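Leucyl-tRNA synthetase subunit alpha (Aquifex aeolicus, PDB 3O0A) forms part of the enzyme that charges tRNA with leucine, its hydrolytic CP1 domain probably editing by cleaving wrongly attached amino acids from the tRNA. Local coordinates at residues 143-148 against 162-167. Residues are numbered along the deposited sequence; the frame is centred on the assembly and turned at random.
Sequences PAHDQR and VVVKPE
His-145 meets the backbone of Val-162 to Val-164, where the loop enters strand 164-165, and illustrates how a buried ring can use its two nitrogens to join its own loop to two other parts of the chain. From CB the chain turns so that CG lies anti to the carbonyl carbon (chi1 -53°), which carries the ring across to 162-167. On one rim CD2 rests 3.6 Å from Val-163 CG2. At the far end NE2 accepts a hydrogen bond from Val-163 N at 3.0 Å. The bond is nearly straight (167°) and lies in the ring plane. CE1 is 3.1 Å from Val-164 O, a buried carbonyl oxygen without a hydrogen-bonding partner. Val-164 CB sits over one face in a CH-pi contact, while Ala-144 CB backs the opposite face and also reaches Val-162 CG2 at 4.3 Å. ND1 is hydrogen-bonded to Tyr-177 O, so the ring's rotation is fixed. A leucine in its place would probably leave Val-163 N without its acceptor and Tyr-177 O without the ring's N-H, weakening the join. The histidine thus links the loop between strand 138-141 and helix 147-156, N-capped by Asp-146, to Tyr-177 and to the entry of strand 164-165, which pairs antiparallel with strand 182-183 in the editing domain.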
# COMPACT_ATOMS: atom_id res chain seq x y z
N PRO A 143 4.58 6.42 5.55
CA PRO A 143 5.86 7.12 5.69
C PRO A 143 6.11 7.75 7.06
O PRO A 143 7.26 7.89 7.46
CB PRO A 143 5.81 8.22 4.62
CG PRO A 143 4.65 7.95 3.78
CD PRO A 143 3.76 6.95 4.45
N ALA A 144 5.05 8.14 7.76
CA ALA A 144 5.20 8.68 9.12
C ALA A 144 5.84 7.70 10.10
O ALA A 144 6.47 8.11 11.07
CB ALA A 144 3.85 9.17 9.65
N HIS A 145 5.68 6.39 9.85
CA HIS A 145 6.03 5.37 10.85
C HIS A 145 6.85 4.20 10.33
O HIS A 145 7.08 3.23 11.06
CB HIS A 145 4.73 4.88 11.52
CG HIS A 145 3.90 6.00 12.06
ND1 HIS A 145 4.36 6.85 13.04
CD2 HIS A 145 2.67 6.44 11.73
CE1 HIS A 145 3.44 7.76 13.30
NE2 HIS A 145 2.40 7.53 12.52
N ASP A 146 7.29 4.29 9.07
CA ASP A 146 8.14 3.27 8.48
C ASP A 146 9.26 3.99 7.73
O ASP A 146 9.00 4.78 6.81
CB ASP A 146 7.31 2.36 7.55
CG ASP A 146 8.11 1.18 6.96
OD1 ASP A 146 9.14 1.41 6.30
OD2 ASP A 146 7.66 0.02 7.12
N GLN A 147 10.50 3.76 8.17
CA GLN A 147 11.67 4.45 7.61
C GLN A 147 11.87 4.20 6.12
O GLN A 147 12.19 5.14 5.39
CB GLN A 147 12.94 4.11 8.40
CG GLN A 147 14.15 4.95 7.97
CD GLN A 147 13.95 6.45 8.16
OE1 GLN A 147 13.23 6.88 9.06
NE2 GLN A 147 14.60 7.24 7.32
N ARG A 148 11.69 2.96 5.68
CA ARG A 148 11.79 2.62 4.25
C ARG A 148 10.74 3.42 3.46
O ARG A 148 11.05 3.99 2.42
CB ARG A 148 11.58 1.11 4.02
CG ARG A 148 12.40 0.18 4.92
CD ARG A 148 13.78 -0.09 4.33
NE ARG A 148 14.46 -1.21 4.98
CZ ARG A 148 15.37 -1.09 5.95
NH1 ARG A 148 15.73 0.12 6.39
NH2 ARG A 148 15.94 -2.17 6.47
N VAL A 162 0.57 11.41 10.05
CA VAL A 162 0.84 10.89 11.39
C VAL A 162 -0.41 10.22 11.97
O VAL A 162 -1.48 10.82 11.99
CB VAL A 162 1.35 11.99 12.35
CG1 VAL A 162 1.66 11.39 13.73
CG2 VAL A 162 2.59 12.66 11.77
N VAL A 163 -0.25 8.98 12.43
CA VAL A 163 -1.34 8.25 13.11
C VAL A 163 -0.97 7.67 14.48
O VAL A 163 -1.85 7.28 15.23
CB VAL A 163 -1.98 7.15 12.22
CG1 VAL A 163 -2.77 7.77 11.09
CG2 VAL A 163 -0.92 6.18 11.70
N VAL A 164 0.32 7.59 14.78
CA VAL A 164 0.80 7.14 16.08
C VAL A 164 1.61 8.28 16.68
O VAL A 164 2.72 8.58 16.22
CB VAL A 164 1.66 5.84 15.99
CG1 VAL A 164 2.20 5.46 17.37
CG2 VAL A 164 0.83 4.69 15.40
N LYS A 165 1.06 8.93 17.69
CA LYS A 165 1.72 10.07 18.29
C LYS A 165 2.61 9.66 19.46
O LYS A 165 2.13 9.08 20.43
CB LYS A 165 0.69 11.11 18.73
CG LYS A 165 0.39 12.16 17.67
CD LYS A 165 -0.13 13.44 18.32
CE LYS A 165 -0.60 14.43 17.27
NZ LYS A 165 -1.34 15.57 17.90
N PRO A 166 3.93 9.95 19.35
CA PRO A 166 4.83 9.75 20.48
C PRO A 166 4.55 10.78 21.58
O PRO A 166 4.00 11.85 21.30
CB PRO A 166 6.22 9.97 19.87
CG PRO A 166 5.99 10.84 18.71
CD PRO A 166 4.63 10.48 18.17
N GLU A 167 4.91 10.45 22.81
CA GLU A 167 4.73 11.36 23.95
C GLU A 167 5.69 12.54 23.89
O GLU A 167 5.33 13.66 24.29
CB GLU A 167 4.91 10.61 25.26
CG GLU A 167 3.79 9.64 25.58
CD GLU A 167 4.03 8.87 26.86
OE1 GLU A 167 4.81 9.34 27.72
OE2 GLU A 167 3.43 7.78 27.01